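Local coordinates for protein putative methylase (Clostridium difficile, PDB 3LDU) that probably methylates guanine bases of ribosomal RNA, and binds GTP in its methyltransferase domain, at residues N53-V62 and T160-R168; E138-F146 and F228-L236. All blocks are in the same frame, centred on the assembly; numbering follows the deposited sequence. Where two conformers were deposited one is given.

Interactions 1 and 2, with centres about 16 Å apart, lie where the three parts of the chain meet. Interaction 1 joins the end of helix 48-55 and the loop behind it, in the ferredoxin-like part, to the linker that leaves strand 153-159 for the methyltransferase part; interaction 2 ties the THUMP part to a methyltransferase loop. They touch directly: T160 O lies 2.7 Å from S230 OG and T161 O 2.9 Å from I229 N, both probable hydrogen bonds, while F228 packs on L165 and N53. Interaction 1 lies nearer the GTP without touching it, the H166 side chain being about 10 Å away; interaction 2 is away from the annotated sites.

Interaction 1: residues N53-V62 and T160-R168; sequences NMWLRCAERV and TTGDALHKR
The amide of N53 reaches two threonines at once. Its OD1 takes the hydroxyl hydrogen of T161 OG1 at 2.7 Å, on a lone pair in the carbonyl plane, and its ND2 gives an almost straight bond (171°) to T160 OG1. Each hydroxyl then passes the chain on to V62: T161 OG1 accepts from V62 N at 2.9 Å, and T160 OG1 donates to V62 O, which also receives T160 N. These bonds fix which way round the N53 amide lies.

Further along, L165 points into the loop 56-61. Its CD1 packs 3.9 Å from A59 CB and also meets V62 CG2, while its backbone N donates to E60 O at 3.0 Å. On one flank, in the conformer given here, one of two, R61 holds G162 O end-on with both terminal nitrogens, NH1 at 3.0 Å and the oxygen in the guanidinium plane; the bend at chi3 (64°) turns the group back to that carbonyl. D159 forms a salt bridge with R61 NH2. On the other flank R168 NH1 donates to R57 O at 3.0 Å, and a water links R168 NH2 to L56 O and A59 O.

Behind these, E212 pairs with R168 NE, and R180 and T182 hold the E60 carboxylate, three residues of the methyltransferase part. G162 O, R57 O and V62 O all accept from side chains across the contact, and each threonine hydroxyl both donates and accepts, so many polar atoms of the two segments satisfy one another around the buried L165 side chain.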
loop_
_atom_site.group_PDB
_atom_site.type_symbol
_atom_site.label_atom_id
_atom_site.label_comp_id
_atom_site.label_asym_id
_atom_site.label_seq_id
_atom_site.Cartn_x
_atom_site.Cartn_y
_atom_site.Cartn_z
ATOM N N ASN A 53 2.631 8.213 -7.127
ATOM C CA ASN A 53 1.734 7.181 -7.634
ATOM C C ASN A 53 2.489 6.069 -8.357
ATOM O O ASN A 53 2.146 4.891 -8.237
ATOM C CB ASN A 53 0.699 7.802 -8.587
ATOM C CG ASN A 53 -0.418 8.475 -7.844
ATOM O OD1 ASN A 53 -1.212 7.812 -7.180
ATOM N ND2 ASN A 53 -0.488 9.803 -7.934
HETATM N N MSE A 54 3.533 6.440 -9.088
HETATM C CA MSE A 54 4.269 5.462 -9.892
HETATM C C MSE A 54 5.061 4.486 -9.030
HETATM O O MSE A 54 5.129 3.279 -9.328
HETATM C CB MSE A 54 5.233 6.176 -10.836
HETATM C CG MSE A 54 6.064 5.254 -11.720
HETATM SE SE MSE A 54 4.988 4.121 -12.908
HETATM C CE MSE A 54 3.655 5.356 -13.427
ATOM N N TRP A 55 5.671 5.019 -7.974
ATOM C CA TRP A 55 6.741 4.314 -7.274
ATOM C C TRP A 55 6.411 3.810 -5.869
ATOM O O TRP A 55 7.022 2.843 -5.409
ATOM C CB TRP A 55 8.007 5.190 -7.223
ATOM C CG TRP A 55 8.746 5.214 -8.534
ATOM C CD1 TRP A 55 8.746 6.219 -9.472
ATOM C CD2 TRP A 55 9.542 4.159 -9.072
ATOM N NE1 TRP A 55 9.522 5.849 -10.549
ATOM C CE2 TRP A 55 10.018 4.590 -10.331
ATOM C CE3 TRP A 55 9.914 2.888 -8.612
ATOM C CZ2 TRP A 55 10.848 3.799 -11.125
ATOM C CZ3 TRP A 55 10.726 2.105 -9.402
ATOM C CH2 TRP A 55 11.187 2.560 -10.644
ATOM N N LEU A 56 5.473 4.449 -5.172
ATOM C CA LEU A 56 5.230 4.039 -3.785
ATOM C C LEU A 56 4.488 2.697 -3.695
ATOM O O LEU A 56 3.379 2.554 -4.229
ATOM C CB LEU A 56 4.462 5.142 -3.036
ATOM C CG LEU A 56 5.213 6.463 -2.915
ATOM C CD1 LEU A 56 4.313 7.494 -2.211
ATOM C CD2 LEU A 56 6.531 6.286 -2.159
ATOM N N ARG A 57 5.100 1.722 -3.014
ATOM C CA ARG A 57 4.526 0.380 -2.868
ATOM C C ARG A 57 3.724 0.205 -1.590
ATOM O O ARG A 57 2.914 -0.711 -1.497
ATOM C CB ARG A 57 5.631 -0.679 -2.897
ATOM C CG ARG A 57 6.566 -0.548 -4.074
ATOM C CD ARG A 57 7.593 -1.660 -4.117
ATOM N NE ARG A 57 8.666 -1.355 -5.063
ATOM C CZ ARG A 57 8.676 -1.752 -6.326
ATOM N NH1 ARG A 57 7.663 -2.478 -6.808
ATOM N NH2 ARG A 57 9.688 -1.413 -7.112
ATOM N N CYS A 58 3.941 1.085 -0.613
ATOM C CA CYS A 58 3.271 0.954 0.688
ATOM C C CYS A 58 2.193 2.006 0.960
ATOM O O CYS A 58 1.560 2.003 2.010
ATOM C CB CYS A 58 4.310 0.948 1.805
ATOM S SG CYS A 58 5.398 -0.515 1.709
ATOM N N ALA A 59 1.994 2.911 0.004
ATOM C CA ALA A 59 0.951 3.925 0.120
ATOM C C ALA A 59 -0.373 3.366 -0.364
ATOM O O ALA A 59 -0.419 2.678 -1.376
ATOM C CB ALA A 59 1.324 5.156 -0.724
ATOM N N GLU A 60 -1.461 3.685 0.330
ATOM C CA GLU A 60 -2.769 3.235 -0.141
ATOM C C GLU A 60 -3.310 4.187 -1.200
ATOM O O GLU A 60 -4.171 3.812 -1.989
ATOM C CB GLU A 60 -3.774 3.133 1.004
ATOM C CG GLU A 60 -3.379 2.143 2.076
ATOM C CD GLU A 60 -3.280 0.719 1.553
ATOM O OE1 GLU A 60 -4.145 0.307 0.747
ATOM O OE2 GLU A 60 -2.343 0.007 1.975
ATOM N N ARG A 61 -2.802 5.419 -1.188
ATOM C CA ARG A 61 -3.106 6.383 -2.236
ATOM C C ARG A 61 -2.314 7.655 -2.008
ATOM O O ARG A 61 -1.507 7.738 -1.080
ATOM C CB ARG A 61 -4.609 6.661 -2.367
ATOM C CG ARG A 61 -5.292 7.056 -1.077
ATOM C CD ARG A 61 -6.756 7.391 -1.322
ATOM N NE ARG A 61 -7.529 6.239 -1.785
ATOM C CZ ARG A 61 -7.851 6.011 -3.053
ATOM N NH1 ARG A 61 -8.564 4.936 -3.377
ATOM N NH2 ARG A 61 -7.460 6.855 -3.997
ATOM N N VAL A 62 -2.439 8.589 -2.944
ATOM C CA VAL A 62 -1.650 9.807 -2.890
ATOM C C VAL A 62 -2.615 10.978 -2.987
ATOM O O VAL A 62 -3.311 11.123 -3.994
ATOM C CB VAL A 62 -0.634 9.880 -4.042
ATOM C CG1 VAL A 62 0.094 11.243 -4.030
ATOM C CG2 VAL A 62 0.355 8.716 -3.952
ATOM N N THR A 160 -5.394 11.965 -6.023
ATOM C CA THR A 160 -4.669 11.976 -7.300
ATOM C C THR A 160 -4.617 10.583 -7.916
ATOM O O THR A 160 -4.143 10.407 -9.043
ATOM C CB THR A 160 -3.213 12.492 -7.160
ATOM O OG1 THR A 160 -2.413 11.508 -6.489
ATOM C CG2 THR A 160 -3.154 13.797 -6.380
ATOM N N THR A 161 -5.116 9.599 -7.168
ATOM C CA THR A 161 -4.911 8.182 -7.499
ATOM C C THR A 161 -6.075 7.514 -8.238
ATOM O O THR A 161 -5.899 6.982 -9.327
ATOM C CB THR A 161 -4.600 7.400 -6.213
ATOM O OG1 THR A 161 -3.437 7.966 -5.603
ATOM C CG2 THR A 161 -4.362 5.927 -6.540
ATOM N N GLY A 162 -7.269 7.564 -7.658
ATOM C CA GLY A 162 -8.414 6.877 -8.230
ATOM C C GLY A 162 -8.577 5.507 -7.575
ATOM O O GLY A 162 -8.811 5.417 -6.375
ATOM N N ASP A 163 -8.457 4.440 -8.351
ATOM C CA ASP A 163 -8.469 3.098 -7.762
ATOM C C ASP A 163 -7.366 2.974 -6.706
ATOM O O ASP A 163 -6.229 3.370 -6.941
ATOM C CB ASP A 163 -8.276 2.023 -8.835
ATOM C CG ASP A 163 -9.532 1.762 -9.638
ATOM O OD1 ASP A 163 -10.614 2.225 -9.223
ATOM O OD2 ASP A 163 -9.435 1.083 -10.683
ATOM N N ALA A 164 -7.703 2.433 -5.541
ATOM C CA ALA A 164 -6.713 2.253 -4.474
ATOM C C ALA A 164 -5.391 1.703 -5.021
ATOM O O ALA A 164 -5.385 0.806 -5.867
ATOM C CB ALA A 164 -7.261 1.339 -3.385
ATOM N N LEU A 165 -4.276 2.234 -4.524
ATOM C CA LEU A 165 -2.955 1.897 -5.044
ATOM C C LEU A 165 -2.610 0.409 -4.945
ATOM O O LEU A 165 -1.832 -0.109 -5.758
ATOM C CB LEU A 165 -1.863 2.730 -4.348
ATOM C CG LEU A 165 -1.555 4.093 -4.957
ATOM C CD1 LEU A 165 -0.357 4.717 -4.253
ATOM C CD2 LEU A 165 -1.306 3.967 -6.472
ATOM N N HIS A 166 -3.181 -0.288 -3.965
ATOM C CA HIS A 166 -2.847 -1.703 -3.817
ATOM C C HIS A 166 -3.274 -2.503 -5.047
ATOM O O HIS A 166 -2.786 -3.615 -5.279
ATOM C CB HIS A 166 -3.427 -2.299 -2.526
ATOM C CG HIS A 166 -4.914 -2.510 -2.561
ATOM N ND1 HIS A 166 -5.486 -3.676 -3.008
ATOM C CD2 HIS A 166 -5.933 -1.699 -2.181
ATOM C CE1 HIS A 166 -6.808 -3.577 -2.914
ATOM N NE2 HIS A 166 -7.100 -2.392 -2.422
ATOM N N LYS A 167 -4.175 -1.934 -5.845
ATOM C CA LYS A 167 -4.583 -2.596 -7.072
ATOM C C LYS A 167 -3.573 -2.245 -8.157
ATOM O O LYS A 167 -3.734 -1.237 -8.861
ATOM C CB LYS A 167 -5.999 -2.171 -7.459
ATOM C CG LYS A 167 -7.014 -2.406 -6.355
ATOM C CD LYS A 167 -8.424 -2.073 -6.775
ATOM C CE LYS A 167 -9.405 -2.446 -5.673
ATOM N NZ LYS A 167 -10.818 -2.426 -6.150
ATOM N N ARG A 168 -2.513 -3.045 -8.266
ATOM C CA ARG A 168 -1.483 -2.810 -9.281
ATOM C C ARG A 168 -2.024 -3.150 -10.664
ATOM O O ARG A 168 -1.565 -2.612 -11.671
ATOM C CB ARG A 168 -0.215 -3.642 -9.026
ATOM C CG ARG A 168 0.832 -3.042 -8.081
ATOM C CD ARG A 168 0.352 -3.157 -6.685
ATOM N NE ARG A 168 1.401 -3.248 -5.664
ATOM C CZ ARG A 168 1.663 -2.290 -4.780
ATOM N NH1 ARG A 168 2.590 -2.485 -3.845
ATOM N NH2 ARG A 168 0.995 -1.136 -4.825
HETATM O O HOH W 1 1.166 1.274 -3.195
HETATM O O HOH W 2 -4.503 0.987 -1.673
#

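Interaction 2: residues E138-F146 and F228-L236; sequences EDKEKYPIF and FISEKWRTL. With FMT (formic acid), chain C.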
loop_
_atom_site.group_PDB
_atom_site.type_symbol
_atom_site.label_atom_id
_atom_site.label_comp_id
_atom_site.label_asym_id
_atom_site.label_seq_id
_atom_site.Cartn_x
_atom_site.Cartn_y
_atom_site.Cartn_z
ATOM N N GLU A 138 -20.739 20.429 -14.474
ATOM C CA GLU A 138 -19.731 19.488 -13.993
ATOM C C GLU A 138 -19.599 18.343 -14.995
ATOM O O GLU A 138 -19.980 17.206 -14.705
ATOM C CB GLU A 138 -20.122 18.916 -12.622
ATOM C CG GLU A 138 -19.771 19.786 -11.412
ATOM C CD GLU A 138 -19.904 19.032 -10.079
ATOM O OE1 GLU A 138 -19.045 18.161 -9.781
ATOM O OE2 GLU A 138 -20.865 19.318 -9.327
ATOM N N ASP A 139 -19.043 18.629 -16.168
ATOM C CA ASP A 139 -19.048 17.643 -17.246
ATOM C C ASP A 139 -17.668 17.212 -17.748
ATOM O O ASP A 139 -17.574 16.404 -18.669
ATOM C CB ASP A 139 -19.897 18.144 -18.421
ATOM C CG ASP A 139 -19.299 19.368 -19.095
ATOM O OD1 ASP A 139 -18.324 19.926 -18.552
ATOM O OD2 ASP A 139 -19.800 19.774 -20.166
ATOM N N LYS A 140 -16.600 17.740 -17.158
ATOM C CA LYS A 140 -15.253 17.401 -17.611
ATOM C C LYS A 140 -14.605 16.384 -16.667
ATOM O O LYS A 140 -15.296 15.540 -16.088
ATOM C CB LYS A 140 -14.385 18.657 -17.766
ATOM C CG LYS A 140 -14.965 19.704 -18.733
ATOM C CD LYS A 140 -15.353 19.067 -20.062
ATOM C CE LYS A 140 -15.907 20.099 -21.051
ATOM N NZ LYS A 140 -14.862 21.074 -21.472
ATOM N N GLU A 141 -13.285 16.456 -16.510
ATOM C CA GLU A 141 -12.581 15.444 -15.714
ATOM C C GLU A 141 -12.774 15.590 -14.196
ATOM O O GLU A 141 -13.153 16.647 -13.694
ATOM C CB GLU A 141 -11.093 15.366 -16.087
ATOM C CG GLU A 141 -10.209 16.433 -15.473
ATOM C CD GLU A 141 -10.301 17.780 -16.195
ATOM O OE1 GLU A 141 -11.222 17.973 -17.019
ATOM O OE2 GLU A 141 -9.437 18.642 -15.935
ATOM N N LYS A 142 -12.504 14.505 -13.480
ATOM C CA LYS A 142 -12.881 14.367 -12.069
ATOM C C LYS A 142 -11.731 14.668 -11.098
ATOM O O LYS A 142 -10.603 14.196 -11.281
ATOM C CB LYS A 142 -13.422 12.944 -11.848
ATOM C CG LYS A 142 -13.982 12.644 -10.469
ATOM C CD LYS A 142 -14.525 11.205 -10.429
ATOM C CE LYS A 142 -14.782 10.724 -9.000
ATOM N NZ LYS A 142 -14.998 9.244 -8.897
ATOM N N TYR A 143 -12.043 15.475 -10.079
ATOM C CA TYR A 143 -11.133 15.846 -8.987
ATOM C C TYR A 143 -11.809 15.442 -7.680
ATOM O O TYR A 143 -12.554 16.235 -7.098
ATOM C CB TYR A 143 -10.905 17.373 -8.995
ATOM C CG TYR A 143 -10.139 17.858 -10.204
ATOM C CD1 TYR A 143 -8.782 18.152 -10.125
ATOM C CD2 TYR A 143 -10.765 17.991 -11.442
ATOM C CE1 TYR A 143 -8.074 18.593 -11.253
ATOM C CE2 TYR A 143 -10.070 18.414 -12.564
ATOM C CZ TYR A 143 -8.723 18.712 -12.461
ATOM O OH TYR A 143 -8.031 19.131 -13.578
ATOM N N PRO A 144 -11.578 14.198 -7.217
ATOM C CA PRO A 144 -12.348 13.704 -6.074
ATOM C C PRO A 144 -11.859 14.365 -4.798
ATOM O O PRO A 144 -10.666 14.336 -4.511
ATOM C CB PRO A 144 -12.044 12.194 -6.056
ATOM C CG PRO A 144 -11.413 11.899 -7.428
ATOM C CD PRO A 144 -10.685 13.168 -7.772
ATOM N N ILE A 145 -12.774 14.957 -4.044
ATOM C CA ILE A 145 -12.402 15.700 -2.849
ATOM C C ILE A 145 -12.526 14.801 -1.621
ATOM O O ILE A 145 -13.543 14.127 -1.436
ATOM C CB ILE A 145 -13.298 16.945 -2.682
ATOM C CG1 ILE A 145 -13.336 17.767 -3.985
ATOM C CG2 ILE A 145 -12.831 17.800 -1.508
ATOM C CD1 ILE A 145 -11.989 18.366 -4.413
ATOM N N PHE A 146 -11.481 14.786 -0.798
ATOM C CA PHE A 146 -11.476 13.987 0.427
ATOM C C PHE A 146 -11.388 14.914 1.639
ATOM O O PHE A 146 -10.585 15.852 1.648
ATOM C CB PHE A 146 -10.279 13.033 0.427
ATOM C CG PHE A 146 -10.505 11.740 -0.334
ATOM C CD1 PHE A 146 -10.921 11.744 -1.667
ATOM C CD2 PHE A 146 -10.274 10.516 0.282
ATOM C CE1 PHE A 146 -11.108 10.545 -2.356
ATOM C CE2 PHE A 146 -10.460 9.323 -0.410
ATOM C CZ PHE A 146 -10.875 9.341 -1.725
ATOM N N PHE A 228 -4.053 6.396 -13.358
ATOM C CA PHE A 228 -4.350 7.203 -12.183
ATOM C C PHE A 228 -5.269 8.330 -12.582
ATOM O O PHE A 228 -5.147 8.880 -13.684
ATOM C CB PHE A 228 -3.055 7.749 -11.598
ATOM C CG PHE A 228 -2.094 6.671 -11.223
ATOM C CD1 PHE A 228 -2.185 6.055 -9.989
ATOM C CD2 PHE A 228 -1.127 6.244 -12.119
ATOM C CE1 PHE A 228 -1.306 5.038 -9.644
ATOM C CE2 PHE A 228 -0.248 5.239 -11.777
ATOM C CZ PHE A 228 -0.344 4.632 -10.538
ATOM N N ILE A 229 -6.204 8.672 -11.701
ATOM C CA ILE A 229 -7.204 9.698 -12.037
ATOM C C ILE A 229 -6.569 11.036 -12.426
ATOM O O ILE A 229 -7.086 11.717 -13.309
ATOM C CB ILE A 229 -8.220 9.884 -10.883
ATOM C CG1 ILE A 229 -9.470 10.621 -11.368
ATOM C CG2 ILE A 229 -7.574 10.619 -9.703
ATOM C CD1 ILE A 229 -10.197 9.916 -12.498
ATOM N N SER A 230 -5.448 11.411 -11.804
ATOM C CA SER A 230 -4.821 12.720 -12.072
ATOM C C SER A 230 -4.126 12.815 -13.431
ATOM O O SER A 230 -3.705 13.909 -13.851
ATOM C CB SER A 230 -3.813 13.081 -10.974
ATOM O OG SER A 230 -2.857 12.037 -10.806
ATOM N N GLU A 231 -3.995 11.685 -14.119
ATOM C CA GLU A 231 -3.433 11.705 -15.462
ATOM C C GLU A 231 -4.346 12.453 -16.429
ATOM O O GLU A 231 -3.898 12.902 -17.489
ATOM C CB GLU A 231 -3.163 10.292 -15.977
ATOM C CG GLU A 231 -2.023 9.598 -15.260
ATOM C CD GLU A 231 -1.716 8.256 -15.871
ATOM O OE1 GLU A 231 -2.389 7.270 -15.500
ATOM O OE2 GLU A 231 -0.810 8.188 -16.729
ATOM N N LYS A 232 -5.620 12.585 -16.069
ATOM C CA LYS A 232 -6.563 13.330 -16.910
ATOM C C LYS A 232 -6.689 14.817 -16.542
ATOM O O LYS A 232 -7.370 15.573 -17.240
ATOM C CB LYS A 232 -7.949 12.685 -16.885
ATOM C CG LYS A 232 -7.957 11.214 -17.294
ATOM C CD LYS A 232 -9.371 10.650 -17.228
ATOM C CE LYS A 232 -9.414 9.186 -17.635
ATOM N NZ LYS A 232 -8.930 8.984 -19.030
ATOM N N TRP A 233 -6.029 15.245 -15.473
ATOM C CA TRP A 233 -6.190 16.618 -15.001
ATOM C C TRP A 233 -5.581 17.643 -15.945
ATOM O O TRP A 233 -4.389 17.598 -16.236
ATOM C CB TRP A 233 -5.555 16.791 -13.624
ATOM C CG TRP A 233 -6.280 16.100 -12.519
ATOM C CD1 TRP A 233 -7.439 15.376 -12.611
ATOM C CD2 TRP A 233 -5.906 16.090 -11.134
ATOM N NE1 TRP A 233 -7.793 14.897 -11.362
ATOM C CE2 TRP A 233 -6.869 15.324 -10.444
ATOM C CE3 TRP A 233 -4.843 16.650 -10.414
ATOM C CZ2 TRP A 233 -6.803 15.107 -9.062
ATOM C CZ3 TRP A 233 -4.781 16.438 -9.052
ATOM C CH2 TRP A 233 -5.754 15.669 -8.388
ATOM N N ARG A 234 -6.406 18.586 -16.390
ATOM C CA ARG A 234 -5.932 19.678 -17.241
ATOM C C ARG A 234 -4.975 20.598 -16.490
ATOM O O ARG A 234 -4.199 21.333 -17.105
ATOM C CB ARG A 234 -7.117 20.488 -17.769
ATOM C CG ARG A 234 -7.914 19.759 -18.823
ATOM C CD ARG A 234 -9.170 20.542 -19.183
ATOM N NE ARG A 234 -10.178 20.435 -18.136
ATOM C CZ ARG A 234 -11.090 21.362 -17.869
ATOM N NH1 ARG A 234 -11.132 22.497 -18.571
ATOM N NH2 ARG A 234 -11.965 21.156 -16.899
ATOM N N THR A 235 -5.039 20.555 -15.161
ATOM C CA THR A 235 -4.242 21.433 -14.310
ATOM C C THR A 235 -2.802 20.945 -14.147
ATOM O O THR A 235 -1.969 21.646 -13.580
ATOM C CB THR A 235 -4.881 21.606 -12.909
ATOM O OG1 THR A 235 -4.944 20.337 -12.243
ATOM C CG2 THR A 235 -6.287 22.177 -13.027
ATOM N N LEU A 236 -2.518 19.739 -14.633
ATOM C CA LEU A 236 -1.160 19.208 -14.606
ATOM C C LEU A 236 -0.553 19.240 -15.999
ATOM O O LEU A 236 -1.272 19.178 -17.000
ATOM C CB LEU A 236 -1.146 17.770 -14.076
ATOM C CG LEU A 236 -1.661 17.563 -12.656
ATOM C CD1 LEU A 236 -1.572 16.096 -12.230
ATOM C CD2 LEU A 236 -0.906 18.458 -11.692
HETATM C C FMT C . -4.435 20.505 -9.014
HETATM O O1 FMT C . -3.441 21.237 -9.066
HETATM O O2 FMT C . -5.462 20.659 -9.682
HETATM O O HOH W 3 -9.610 13.044 -13.772
#
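An offset aromatic stack backed by a salt bridge joins residues 140-144, ahead of strand 145-150, to the short 3-10 segment 229-232 and the turn after it. The Y143 ring lies over one face of W233, its centroid 3.8 Å from that of the five-membered ring and the planes 20° apart; Y143 CE1 comes within 3.3 Å of W233 CD2. The opposite face of the indole rests on S230 CB, so the tryptophan is sandwiched. At its edge W233 NE1 donates to K142 O at 2.9 Å, 27° out of the carbonyl plane, and this bond helps set the rotation of the indole. The same carbonyl takes a water that also reaches I229 O.

E141 starts toward the other segment, and the bend at chi2 (-79°) sets its carboxylate against R234. The single N-H of R234 NE is shared by the two oxygens of E141, 2.9 Å from both OE1 and OE2 and on their syn lone pairs, with the guanidinium steeply inclined to the carboxylate. E141 OE2 also accepts R234 N at 3.1 Å and the hydroxyl hydrogen of Y143 OH, at 2.8 Å. Three donors on one oxygen should favour the ionised form of the glutamate, and the bond from Y143 OH ties the phenol end of the stack to the same carboxylate.

Here the THUMP part meets the methyltransferase part: W233 touches I158 of strand 153-159, and R234 NH2 reaches Y92 O. K140 CG lies over a face of the R234 guanidinium. At the hydroxyl end of the tyrosine, T235 CG2 lies 3.6 Å from Y143 OH. T235 OG1 donates to O2 of a formic acid, probably from the crystallisation liquor. Toward the linker, I229 CG1 approaches K142 O and its CG2 meets P144 CD, loosely, at 4.5 Å.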